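Local coordinates for flagellar hook-associated protein (Burkholderia pseudomallei, PDB 4UT1) that probably serves as a structural component of the bacterial flagellum, helping to form the junction between the hook and the filament, at residues A[453-458]-A[557-562]; A[473-478]-A[541-546]; A[487-492]-A[520-525]; A[324-329]-A[447-452]; A[119-124]-A[578-583]. All blocks are in the same frame, centred on the assembly; numbering follows the deposited sequence.

Contact 1: residues A[453-458]-A[557-562]. With EDO (1,2-ethanediol), chain U.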
# COMPACT_ATOMS: atom_id res chain seq x y z
N ALA A 453 40.42 -11.46 2.52
CA ALA A 453 41.18 -12.56 1.97
C ALA A 453 42.30 -12.98 2.92
O ALA A 453 42.86 -12.14 3.64
CB ALA A 453 41.76 -12.16 0.62
N GLY A 454 42.60 -14.27 2.95
CA GLY A 454 43.80 -14.72 3.64
C GLY A 454 45.00 -14.40 2.78
O GLY A 454 44.97 -14.59 1.57
N VAL A 455 46.07 -13.94 3.41
CA VAL A 455 47.32 -13.63 2.73
C VAL A 455 48.05 -14.93 2.39
O VAL A 455 48.11 -15.83 3.23
CB VAL A 455 48.21 -12.70 3.60
CG1 VAL A 455 49.57 -12.48 2.98
CG2 VAL A 455 47.50 -11.37 3.84
N ALA A 456 48.58 -15.03 1.18
CA ALA A 456 49.00 -16.33 0.64
C ALA A 456 50.19 -16.94 1.37
O ALA A 456 50.42 -18.14 1.29
CB ALA A 456 49.30 -16.21 -0.85
N THR A 457 50.93 -16.11 2.10
CA THR A 457 52.07 -16.58 2.90
C THR A 457 51.67 -17.16 4.25
O THR A 457 52.51 -17.66 4.96
CB THR A 457 53.08 -15.45 3.15
OG1 THR A 457 52.38 -14.29 3.63
CG2 THR A 457 53.83 -15.11 1.87
N ASN A 458 50.39 -17.07 4.61
CA ASN A 458 49.91 -17.70 5.85
C ASN A 458 50.26 -19.17 5.92
O ASN A 458 50.24 -19.86 4.91
CB ASN A 458 48.40 -17.51 6.00
CG ASN A 458 48.03 -16.09 6.30
OD1 ASN A 458 48.91 -15.23 6.46
ND2 ASN A 458 46.72 -15.81 6.38
N GLY A 557 51.61 -14.29 13.29
CA GLY A 557 51.94 -13.42 12.18
C GLY A 557 51.07 -13.56 10.94
O GLY A 557 51.22 -12.78 10.01
N ASP A 558 50.16 -14.54 10.93
CA ASP A 558 49.29 -14.75 9.76
C ASP A 558 48.42 -13.52 9.59
O ASP A 558 48.17 -12.80 10.56
CB ASP A 558 48.44 -16.03 9.89
CG ASP A 558 49.18 -17.29 9.41
OD1 ASP A 558 50.31 -17.17 8.91
OD2 ASP A 558 48.60 -18.38 9.51
N GLN A 559 48.00 -13.25 8.36
CA GLN A 559 47.36 -11.98 8.03
C GLN A 559 46.14 -12.19 7.17
O GLN A 559 46.09 -13.11 6.36
CB GLN A 559 48.33 -11.06 7.29
CG GLN A 559 49.66 -10.80 8.02
CD GLN A 559 50.67 -10.14 7.11
OE1 GLN A 559 50.77 -8.91 7.07
NE2 GLN A 559 51.41 -10.95 6.35
N PHE A 560 45.17 -11.30 7.35
CA PHE A 560 43.92 -11.33 6.60
C PHE A 560 43.62 -9.91 6.17
O PHE A 560 43.68 -8.98 6.98
CB PHE A 560 42.81 -11.94 7.46
CG PHE A 560 43.21 -13.26 8.05
CD1 PHE A 560 43.91 -13.30 9.25
CD2 PHE A 560 42.99 -14.44 7.36
CE1 PHE A 560 44.34 -14.52 9.78
CE2 PHE A 560 43.41 -15.66 7.88
CZ PHE A 560 44.10 -15.69 9.10
N THR A 561 43.34 -9.72 4.88
CA THR A 561 43.15 -8.38 4.35
C THR A 561 41.68 -8.07 4.11
O THR A 561 40.86 -8.97 3.94
CB THR A 561 43.91 -8.18 3.02
OG1 THR A 561 43.43 -9.13 2.05
CG2 THR A 561 45.40 -8.38 3.22
N ILE A 562 41.37 -6.77 4.14
CA ILE A 562 40.04 -6.26 3.87
C ILE A 562 40.20 -5.02 3.00
O ILE A 562 40.94 -4.10 3.34
CB ILE A 562 39.27 -5.88 5.16
CG1 ILE A 562 38.98 -7.13 6.00
CG2 ILE A 562 37.96 -5.20 4.82
CD1 ILE A 562 38.50 -6.82 7.40
C1 EDO U . 52.99 -14.54 8.42
O1 EDO U . 53.55 -14.16 7.16
C2 EDO U . 53.18 -16.02 8.67
O2 EDO U . 52.67 -16.37 9.96
O HOH W 1 51.43 -14.00 6.09

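Contact 2: residues A[473-478]-A[541-546]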
# COMPACT_ATOMS: atom_id res chain seq x y z
N TYR A 473 27.64 1.46 4.47
CA TYR A 473 29.02 1.01 4.57
C TYR A 473 29.96 2.03 3.95
O TYR A 473 29.58 2.79 3.06
CB TYR A 473 29.21 -0.36 3.88
CG TYR A 473 29.35 -0.23 2.39
CD1 TYR A 473 28.22 -0.19 1.57
CD2 TYR A 473 30.59 -0.12 1.79
CE1 TYR A 473 28.34 -0.06 0.21
CE2 TYR A 473 30.72 0.01 0.43
CZ TYR A 473 29.58 0.05 -0.36
OH TYR A 473 29.71 0.18 -1.71
N GLN A 474 31.19 2.05 4.44
CA GLN A 474 32.26 2.83 3.85
C GLN A 474 33.52 1.98 3.81
O GLN A 474 33.81 1.24 4.75
CB GLN A 474 32.51 4.11 4.64
CG GLN A 474 31.42 5.14 4.47
CD GLN A 474 31.74 6.44 5.18
OE1 GLN A 474 31.06 7.44 4.97
NE2 GLN A 474 32.76 6.42 6.04
N LEU A 475 34.27 2.09 2.72
CA LEU A 475 35.57 1.45 2.64
C LEU A 475 36.67 2.49 2.49
O LEU A 475 36.67 3.27 1.54
CB LEU A 475 35.63 0.46 1.48
CG LEU A 475 34.89 -0.87 1.65
CD1 LEU A 475 34.94 -1.64 0.34
CD2 LEU A 475 35.50 -1.70 2.77
N PRO A 476 37.63 2.50 3.42
CA PRO A 476 38.74 3.46 3.29
C PRO A 476 39.52 3.17 2.01
O PRO A 476 39.39 2.08 1.46
CB PRO A 476 39.57 3.20 4.54
CG PRO A 476 39.32 1.75 4.86
CD PRO A 476 37.89 1.49 4.46
N SER A 477 40.33 4.13 1.56
CA SER A 477 41.02 3.99 0.28
C SER A 477 42.08 2.89 0.30
O SER A 477 42.38 2.29 -0.73
CB SER A 477 41.65 5.32 -0.13
OG SER A 477 42.33 5.92 0.96
N GLY A 478 42.65 2.62 1.47
CA GLY A 478 43.71 1.65 1.57
C GLY A 478 43.28 0.27 2.05
O GLY A 478 42.18 0.10 2.58
N GLY A 541 36.07 8.47 5.14
CA GLY A 541 37.32 7.74 5.24
C GLY A 541 37.39 6.70 6.35
O GLY A 541 38.37 5.96 6.44
N VAL A 542 36.36 6.64 7.19
CA VAL A 542 36.32 5.62 8.24
C VAL A 542 35.55 4.39 7.79
O VAL A 542 34.41 4.50 7.31
CB VAL A 542 35.67 6.14 9.53
CG1 VAL A 542 35.74 5.07 10.62
CG2 VAL A 542 36.33 7.44 9.98
N MET A 543 36.16 3.21 7.93
CA MET A 543 35.49 1.96 7.59
C MET A 543 34.21 1.81 8.39
O MET A 543 34.19 2.07 9.60
CB MET A 543 36.41 0.75 7.85
CG MET A 543 35.71 -0.60 7.64
SD MET A 543 36.81 -2.04 7.64
CE MET A 543 37.90 -1.62 6.29
N ASN A 544 33.14 1.43 7.71
CA ASN A 544 31.84 1.29 8.34
C ASN A 544 31.01 0.23 7.63
O ASN A 544 31.12 0.07 6.41
CB ASN A 544 31.13 2.65 8.34
CG ASN A 544 29.85 2.65 9.15
OD1 ASN A 544 29.86 2.39 10.36
ND2 ASN A 544 28.74 2.99 8.49
N GLY A 545 30.21 -0.52 8.39
CA GLY A 545 29.31 -1.50 7.82
C GLY A 545 29.94 -2.70 7.13
O GLY A 545 29.36 -3.28 6.22
N VAL A 546 31.13 -3.08 7.59
CA VAL A 546 31.85 -4.22 7.05
C VAL A 546 31.80 -5.40 8.01
O VAL A 546 32.07 -5.25 9.20
CB VAL A 546 33.31 -3.87 6.75
CG1 VAL A 546 34.09 -5.12 6.28
CG2 VAL A 546 33.37 -2.77 5.69

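Contact 3: residues A[487-492]-A[520-525]. With EDO (1,2-ethanediol), chain I.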
# COMPACT_ATOMS: atom_id res chain seq x y z
N ALA A 487 50.66 -15.58 20.78
CA ALA A 487 51.01 -15.51 22.20
C ALA A 487 49.85 -14.96 23.02
O ALA A 487 49.48 -15.51 24.07
CB ALA A 487 52.27 -14.67 22.40
N SER A 488 49.24 -13.88 22.52
CA SER A 488 48.11 -13.24 23.17
C SER A 488 46.76 -13.70 22.61
O SER A 488 45.71 -13.43 23.20
CB SER A 488 48.23 -11.72 23.03
OG SER A 488 48.06 -11.33 21.67
N LYS A 489 46.79 -14.43 21.48
CA LYS A 489 45.59 -14.87 20.77
C LYS A 489 44.67 -13.68 20.46
O LYS A 489 43.52 -13.66 20.86
CB LYS A 489 44.83 -15.92 21.58
CG LYS A 489 45.68 -17.16 21.86
CD LYS A 489 44.96 -18.10 22.81
CE LYS A 489 43.80 -18.79 22.13
NZ LYS A 489 43.17 -19.77 23.05
N THR A 490 45.22 -12.71 19.74
CA THR A 490 44.47 -11.51 19.38
C THR A 490 44.75 -11.11 17.94
O THR A 490 45.78 -11.45 17.37
CB THR A 490 44.81 -10.32 20.32
OG1 THR A 490 46.23 -10.13 20.35
CG2 THR A 490 44.33 -10.61 21.72
N LEU A 491 43.79 -10.41 17.35
CA LEU A 491 44.04 -9.76 16.08
C LEU A 491 44.31 -8.27 16.30
O LEU A 491 43.79 -7.67 17.24
CB LEU A 491 42.83 -9.94 15.15
CG LEU A 491 42.46 -11.39 14.82
CD1 LEU A 491 41.03 -11.45 14.36
CD2 LEU A 491 43.41 -11.97 13.75
N SER A 492 45.13 -7.69 15.44
CA SER A 492 45.29 -6.25 15.39
C SER A 492 45.39 -5.78 13.94
O SER A 492 45.36 -6.60 13.01
CB SER A 492 46.52 -5.79 16.20
OG SER A 492 47.72 -6.28 15.63
N PRO A 520 40.24 -9.96 20.78
CA PRO A 520 40.45 -11.37 21.14
C PRO A 520 39.94 -12.31 20.06
O PRO A 520 38.88 -12.06 19.49
CB PRO A 520 39.62 -11.54 22.42
CG PRO A 520 39.25 -10.14 22.86
CD PRO A 520 39.21 -9.33 21.61
N TYR A 521 40.70 -13.37 19.79
CA TYR A 521 40.25 -14.40 18.85
C TYR A 521 40.50 -15.77 19.45
O TYR A 521 41.64 -16.10 19.84
CB TYR A 521 40.96 -14.28 17.50
CG TYR A 521 40.51 -15.39 16.58
CD1 TYR A 521 39.27 -15.35 15.96
CD2 TYR A 521 41.32 -16.51 16.36
CE1 TYR A 521 38.84 -16.37 15.14
CE2 TYR A 521 40.90 -17.53 15.54
CZ TYR A 521 39.67 -17.47 14.93
OH TYR A 521 39.25 -18.50 14.12
N ASP A 522 39.43 -16.55 19.54
CA ASP A 522 39.46 -17.90 20.07
C ASP A 522 39.29 -18.91 18.93
O ASP A 522 38.18 -19.07 18.41
CB ASP A 522 38.37 -18.07 21.13
CG ASP A 522 38.46 -19.39 21.88
OD1 ASP A 522 39.13 -20.33 21.41
OD2 ASP A 522 37.84 -19.49 22.96
N PRO A 523 40.38 -19.59 18.55
CA PRO A 523 40.34 -20.56 17.45
C PRO A 523 39.33 -21.69 17.68
O PRO A 523 38.90 -22.32 16.71
CB PRO A 523 41.77 -21.12 17.42
CG PRO A 523 42.61 -20.02 18.04
CD PRO A 523 41.73 -19.46 19.13
N SER A 524 38.97 -21.93 18.93
CA SER A 524 38.03 -23.00 19.23
C SER A 524 36.62 -22.57 18.87
O SER A 524 35.73 -23.39 18.69
CB SER A 524 38.10 -23.41 20.71
OG SER A 524 37.55 -22.42 21.56
N LYS A 525 36.43 -21.26 18.75
CA LYS A 525 35.11 -20.70 18.54
C LYS A 525 34.98 -19.96 17.21
O LYS A 525 33.89 -19.85 16.65
CB LYS A 525 34.75 -19.75 19.69
CG LYS A 525 34.73 -20.40 21.07
CD LYS A 525 34.57 -19.35 22.18
CE LYS A 525 34.46 -19.99 23.56
NZ LYS A 525 34.44 -18.97 24.65
C1 EDO I . 36.28 -15.00 21.25
O1 EDO I . 37.02 -13.80 20.98
C2 EDO I . 35.76 -15.54 19.92
O2 EDO I . 36.85 -15.78 19.02

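Contact 4: residues A[324-329]-A[447-452]. With EDO (1,2-ethanediol), chain K.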
# COMPACT_ATOMS: atom_id res chain seq x y z
N LEU A 324 23.96 -1.75 -2.25
CA LEU A 324 25.02 -2.43 -1.48
C LEU A 324 26.01 -3.18 -2.37
O LEU A 324 26.94 -3.80 -1.86
CB LEU A 324 24.41 -3.41 -0.47
CG LEU A 324 23.57 -2.79 0.64
CD1 LEU A 324 23.02 -3.86 1.58
CD2 LEU A 324 24.38 -1.77 1.41
N GLY A 325 25.81 -3.16 -3.68
CA GLY A 325 26.75 -3.82 -4.58
C GLY A 325 27.51 -2.82 -5.43
O GLY A 325 27.31 -1.61 -5.31
N VAL A 326 28.39 -3.32 -6.30
CA VAL A 326 29.04 -2.47 -7.31
C VAL A 326 28.75 -3.02 -8.71
O VAL A 326 28.56 -4.23 -8.88
CB VAL A 326 30.57 -2.38 -7.09
CG1 VAL A 326 30.87 -1.78 -5.72
CG2 VAL A 326 31.22 -3.75 -7.23
N ASP A 327 28.71 -2.13 -9.68
CA ASP A 327 28.35 -2.49 -11.05
C ASP A 327 29.58 -2.98 -11.81
O ASP A 327 30.61 -3.26 -11.20
CB ASP A 327 27.70 -1.30 -11.77
CG ASP A 327 28.64 -0.11 -11.95
OD1 ASP A 327 29.87 -0.26 -11.86
OD2 ASP A 327 28.13 1.00 -12.20
N MET A 328 29.47 -3.07 -13.13
CA MET A 328 30.56 -3.59 -13.94
C MET A 328 31.79 -2.68 -13.88
O MET A 328 32.91 -3.13 -14.12
CB MET A 328 30.10 -3.77 -15.40
CG MET A 328 29.11 -4.91 -15.62
SD MET A 328 29.84 -6.57 -15.47
CE MET A 328 31.30 -6.45 -16.51
N SER A 329 31.57 -1.42 -13.53
CA SER A 329 32.66 -0.45 -13.43
C SER A 329 33.19 -0.29 -12.01
O SER A 329 34.02 0.58 -11.75
CB SER A 329 32.20 0.92 -13.96
OG SER A 329 31.62 0.79 -15.24
N ALA A 447 28.24 -7.49 -7.85
CA ALA A 447 29.42 -7.74 -7.03
C ALA A 447 29.33 -7.10 -5.64
O ALA A 447 28.71 -6.06 -5.48
CB ALA A 447 30.64 -7.23 -7.75
N SER A 448 29.95 -7.73 -4.65
CA SER A 448 30.17 -7.09 -3.35
C SER A 448 31.23 -5.99 -3.49
O SER A 448 32.18 -6.14 -4.25
CB SER A 448 30.62 -8.10 -2.30
OG SER A 448 30.96 -7.45 -1.08
N PRO A 449 31.07 -4.88 -2.76
CA PRO A 449 32.08 -3.81 -2.79
C PRO A 449 33.37 -4.20 -2.04
O PRO A 449 34.43 -3.63 -2.27
CB PRO A 449 31.40 -2.64 -2.07
CG PRO A 449 29.96 -3.04 -1.88
CD PRO A 449 29.91 -4.53 -1.93
N VAL A 450 33.25 -5.18 -1.15
CA VAL A 450 34.37 -5.54 -0.28
C VAL A 450 34.95 -6.92 -0.60
O VAL A 450 34.26 -7.81 -1.07
CB VAL A 450 33.93 -5.53 1.19
CG1 VAL A 450 33.03 -6.72 1.47
CG2 VAL A 450 35.15 -5.52 2.13
N LEU A 451 36.23 -7.08 -0.30
CA LEU A 451 36.86 -8.38 -0.39
C LEU A 451 37.81 -8.59 0.80
O LEU A 451 38.71 -7.78 1.03
CB LEU A 451 37.60 -8.52 -1.71
CG LEU A 451 38.28 -9.86 -1.96
CD1 LEU A 451 37.27 -11.00 -1.76
CD2 LEU A 451 38.84 -9.87 -3.37
N ALA A 452 37.55 -9.63 1.58
CA ALA A 452 38.45 -10.05 2.65
C ALA A 452 39.14 -11.32 2.19
O ALA A 452 38.53 -12.19 1.55
CB ALA A 452 37.70 -10.27 3.95
C1 EDO K . 35.06 -0.74 -4.19
O1 EDO K . 34.29 -1.26 -3.10
C2 EDO K . 34.32 -0.98 -5.50
O2 EDO K . 35.14 -0.52 -6.59

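Contact 5: residues A[119-124]-A[578-583]. With EDO (1,2-ethanediol), chain C.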
# COMPACT_ATOMS: atom_id res chain seq x y z
N ASN A 119 9.92 -14.73 -10.74
CA ASN A 119 10.78 -14.82 -11.92
C ASN A 119 11.87 -13.76 -11.94
O ASN A 119 12.99 -14.01 -12.40
CB ASN A 119 9.92 -14.75 -13.19
CG ASN A 119 9.17 -16.04 -13.46
OD1 ASN A 119 9.45 -17.06 -12.84
ND2 ASN A 119 8.22 -16.00 -14.39
N TYR A 120 11.55 -12.57 -11.44
CA TYR A 120 12.53 -11.50 -11.39
C TYR A 120 13.68 -11.88 -10.47
O TYR A 120 14.84 -11.75 -10.83
CB TYR A 120 11.92 -10.18 -10.89
CG TYR A 120 12.98 -9.11 -10.80
CD1 TYR A 120 13.47 -8.50 -11.95
CD2 TYR A 120 13.53 -8.74 -9.57
CE1 TYR A 120 14.47 -7.54 -11.87
CE2 TYR A 120 14.51 -7.78 -9.49
CZ TYR A 120 14.98 -7.18 -10.64
OH TYR A 120 15.95 -6.23 -10.56
N PHE A 121 13.34 -12.37 -9.28
CA PHE A 121 14.39 -12.77 -8.34
C PHE A 121 15.17 -14.00 -8.82
O PHE A 121 16.38 -14.05 -8.63
CB PHE A 121 13.79 -13.00 -6.95
CG PHE A 121 13.35 -11.73 -6.26
CD1 PHE A 121 14.26 -10.69 -6.05
CD2 PHE A 121 12.04 -11.56 -5.85
CE1 PHE A 121 13.86 -9.51 -5.44
CE2 PHE A 121 11.63 -10.38 -5.22
CZ PHE A 121 12.55 -9.36 -5.03
N THR A 122 14.53 -14.97 -9.48
CA THR A 122 15.33 -16.11 -9.95
C THR A 122 16.22 -15.69 -11.12
O THR A 122 17.31 -16.22 -11.30
CB THR A 122 14.46 -17.33 -10.34
OG1 THR A 122 13.65 -17.03 -11.48
CG2 THR A 122 13.57 -17.73 -9.17
N GLY A 123 15.78 -14.70 -11.88
CA GLY A 123 16.62 -14.12 -12.92
C GLY A 123 17.93 -13.58 -12.37
O GLY A 123 18.98 -13.70 -13.01
N LEU A 124 17.88 -13.00 -11.18
CA LEU A 124 19.05 -12.40 -10.56
C LEU A 124 19.98 -13.49 -10.02
O LEU A 124 21.18 -13.28 -9.87
CB LEU A 124 18.63 -11.44 -9.45
CG LEU A 124 17.84 -10.22 -9.95
CD1 LEU A 124 17.44 -9.29 -8.79
CD2 LEU A 124 18.66 -9.44 -10.96
N SER A 578 18.70 -11.82 -5.24
CA SER A 578 17.82 -12.94 -5.56
C SER A 578 17.13 -13.50 -4.32
O SER A 578 16.00 -13.97 -4.39
CB SER A 578 18.60 -14.07 -6.26
OG SER A 578 19.37 -14.81 -5.33
N GLN A 579 17.80 -13.46 -3.17
CA GLN A 579 17.22 -14.00 -1.95
C GLN A 579 16.20 -13.07 -1.29
O GLN A 579 15.53 -13.45 -0.33
CB GLN A 579 18.34 -14.36 -0.97
CG GLN A 579 19.20 -15.54 -1.43
CD GLN A 579 20.46 -15.69 -0.58
OE1 GLN A 579 20.84 -14.78 0.16
NE2 GLN A 579 21.11 -16.85 -0.69
N LEU A 580 16.06 -11.85 -1.80
CA LEU A 580 15.01 -10.95 -1.32
C LEU A 580 13.61 -11.53 -1.46
O LEU A 580 12.67 -11.08 -0.79
CB LEU A 580 15.08 -9.61 -2.05
CG LEU A 580 16.29 -8.76 -1.70
CD1 LEU A 580 16.35 -7.50 -2.57
CD2 LEU A 580 16.25 -8.39 -0.23
N VAL A 581 13.46 -12.51 -2.34
CA VAL A 581 12.20 -13.22 -2.51
C VAL A 581 11.72 -13.88 -1.22
O VAL A 581 10.53 -14.15 -1.06
CB VAL A 581 12.29 -14.29 -3.60
CG1 VAL A 581 13.08 -15.50 -3.10
CG2 VAL A 581 10.90 -14.72 -4.04
N ASN A 582 12.65 -14.15 -0.30
CA ASN A 582 12.30 -14.82 0.95
C ASN A 582 12.18 -13.88 2.14
O ASN A 582 11.86 -14.31 3.25
CB ASN A 582 13.32 -15.91 1.26
CG ASN A 582 13.37 -16.98 0.19
OD1 ASN A 582 12.33 -17.50 -0.22
ND2 ASN A 582 14.57 -17.30 -0.28
N SER A 583 12.43 -12.60 1.91
CA SER A 583 12.35 -11.60 2.96
C SER A 583 10.93 -11.36 3.45
O SER A 583 10.00 -11.23 2.65
CB SER A 583 12.95 -10.28 2.47
OG SER A 583 12.70 -9.25 3.41
C1 EDO C . 9.09 -13.12 -17.91
O1 EDO C . 10.08 -12.22 -18.42
C2 EDO C . 9.30 -13.33 -16.41
O2 EDO C . 8.14 -12.96 -15.65

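Contact 1: residues A[453-458]-A[557-562]
Ala453 and Thr561 face each other as a hydrogen-bonded antiparallel pair, with Ala453 N to Thr561 O at 2.9 Å and Thr561 N to Ala453 O at 2.8 Å, and the following pair, Gly454 with Phe560, is non-hydrogen-bonded. Beyond it a type I turn from Val455 to Asn458 bends the first chain back, so that the Asn458 amide takes over where the strand pairing ends. Its OD1 accepts from Gln559 N at 2.9 Å, and its ND2 gives to Gln559 O at 2.8 Å. That carbonyl oxygen is gripped twice, because Val455 N reaches it at 3.1 Å from the opposite face of the carbonyl plane. Strand 450-454 is thus closed off at an outermost position of a five-stranded antiparallel sheet by an asparagine that imitates a peptide group. The Asp558 carboxylate lies stacked on this amide, the planes 23° apart, while Ser459, Gly460 and Ala555 backbone N-H groups hold its oxygens. Asn458 ND2 also sits 3.6 Å above one face of the Phe560 ring, offset toward the rim. On the side of Thr561, branched Val455 brings CG2 against Gln559 CB at 3.6 Å and Thr561 CG2 at 3.7 Å.

Contact 2: residues A[473-478]-A[541-546]
Gln474 NE2 gives a hydrogen bond to Val542 O at 2.8 Å, lying in the carbonyl plane on a lone pair, with the acceptor only 8° out of the amide plane. The side chain is extended beyond CG (chi2 -176°), which carries the amide alongside the second chain, and Pro539 O takes a further bond from the same NE2. Glutamine suits the place because it has both the length and the donor to catch these carbonyls. The backbones meet at a single hydrogen-bonded antiparallel pair: Gln474 N reaches Asn544 O at 2.8 Å, and Asn544 N returns to Gln474 O at 3.0 Å. Asn544 sends its own amide elsewhere, ND2 to Gly472 O and OD1 to Ser533 N and Gln536 NE2. On the apolar side, Met543 bends at its last torsion and lays CE against Pro476 CD at 3.6 Å. Leu475 CD2 meets Val546 CG2 at 3.8 Å, the two side chains crossing at about a right angle. Gly545 passes close beside Tyr473 with a positive phi of 67°, a conformation and a tight spot that suit a residue without a side chain. Gly545 and Val546 sit together opposite Ile531 of strand 527-533, a G1 beta bulge at the start of strand 546-551.

Contact 3: residues A[487-492]-A[520-525]
The Tyr521 ring turns away from Leu491, whose CG meets only the root of the side chain, at Tyr521 CB, 4.2 Å away. With CG opposite the backbone N (chi1 178°), the ring runs on into the domain beside Pro554 and Ala527, and OH is hydrogen-bonded to Gly552 O and, weakly, to Leu550 O. A bound 1,2-ethanediol, probably from the crystallisation liquor, approaches the ring obliquely and accepts from Asp522 N through its O2. In the other flat group, the Asp522 carboxylate, OD1 is reached from the same face of the plane by Ser524 N at 3.0 Å, which closes an Asx turn, and by Ser524 OG at 2.6 Å.

Between the segments the one hydrogen bond is backbone to backbone: Tyr521 N to Lys489 O at 3.0 Å and nearly straight at 171°. Lysine suits this exposed position, its long aliphatic part crossing Pro523 at about a right angle with CE 3.7 Å from Pro523 CD. Its NZ ends 4.4 Å from Asp522 OD1, beyond a salt bridge, where the opposite charges may still attract weakly. Thr490 CG2 lies 4.0 Å from Pro520 CA, where the two residues face each other as a non-hydrogen-bonded antiparallel pair, and Thr490 OG1 shares a hydrogen bond with Ser488 OG. Lys489, with a positive phi of 54°, and Thr490 sit together opposite Asn485, making a G1 beta bulge in the hairpin of strands 480-485 and 490-492, beside outermost strand 519-520.

Contact 4: residues A[324-329]-A[447-452]
Val326 stands astride the second segment, one methyl on each of two small apolar residues: CG2 rests on Ala447 CB at 3.6 Å, and CG1 points at Pro449, 3.8 Å from its CB. The first torsion (-60°) arranges this fork, placing CG1 opposite the carbonyl carbon and leaving CG2 between the backbone N and the carbonyl carbon. A beta-branched residue suits the spot because both arms are used at once. Pro449 turns the other end of its ring to Leu324, whose O lies 3.1 Å from both CG and CD of the proline, a tight approach of ring carbons to a carbonyl oxygen. Gly325, with no side chain, lets its CA come within 3.1 Å of Ala447 O.

Beneath these side chains the backbones form a lone antiparallel bridge. Val326 N gives to Ala447 O at 2.9 Å and 156°, whereas the return bond from Ala447 N to Val326 O, 3.4 Å long, is weak. Ser448 points away from the first segment, its OG taking Val450 N in an ST turn, and its backbone is held by Asn565 and Asp570. Asp327 likewise turns back on its own chain, OD1 accepting from Ser329 N in an Asx turn and also from Asn331 N. A bound 1,2-ethanediol, probably from the crystallisation liquor, hydrogen-bonds to Pro449 O and brings C2 against Val326 CG1.

With one sound and one weak backbone bond, the join between the loop after helix 287-322 and the approach to strand 450-454 probably relies largely on the close fit of buried apolar groups.

Contact 5: residues A[119-124]-A[578-583]
Phe121 takes the peptide group between Leu580 and Val581 over one face of its ring, with Val581 N 3.8 Å above the plane and over the centre; on the opposite face sits CD2 of Tyr120, offset toward the rim. With its CG turned opposite the carbonyl carbon (chi1 -71°), the side chain leans out from helix 113-129 and presents the first of these faces to the 3-10 segment 580-582.

Two apolar side chains add to this. Leu580 crosses the ring at about a right angle, its CB 3.6 Å from Phe121 CE1. Val581 slides past in the opposite direction, bringing its CB to 3.5 Å from Phe121 CD2. A large flat residue suits the site because a broad ring can take a peptide group on one face and Tyr120 on the other.

Close packing around a small residue is the third element. Ser578 of helix 572-579 sets CB 3.2 Å from Phe121 O and 4.1 Å from Leu124 CB. So small a residue permits the approach of the chains, the Phe121 and Ser578 CA atoms lying only 4.4 Å apart. Its OG does not turn to the partner segment but bonds to Leu575 O within its own helix. The two segments share no hydrogen bond, and the pairing rests on shape and burial.

Beside it, Tyr120 packs edge-to-face with Phe314 and Phe337, Phe121 touches Val318, and Leu124 touches Ala140. This is a short helix and its 3-10 turn docked on a helical bundle, with helices 113-129, 134-193 and 287-322 around the Phe121 region.

In the fold
Contacts 1, 2 and 3 all lie in the D3 domain region, with contacts 2 and 3 nested in the chain loop that contact 1 closes. Contacts 1 and 3 reach the same five-stranded sheet, their centres about 15 Å apart, and contact 2 packs on contact 1 where Ile562 CG2 meets Met543 CE at 3.9 Å. Contact 4 shares strand 450-454 with contact 1 and touches contact 2 through Pro449 and Tyr473, linking this domain to the loop after helix 287-322. Contact 5 lies about 19 Å from contact 4, centre to centre, in the helical part and encloses all the others along the chain. The bound ethanediols are probably from the crystallisation liquor.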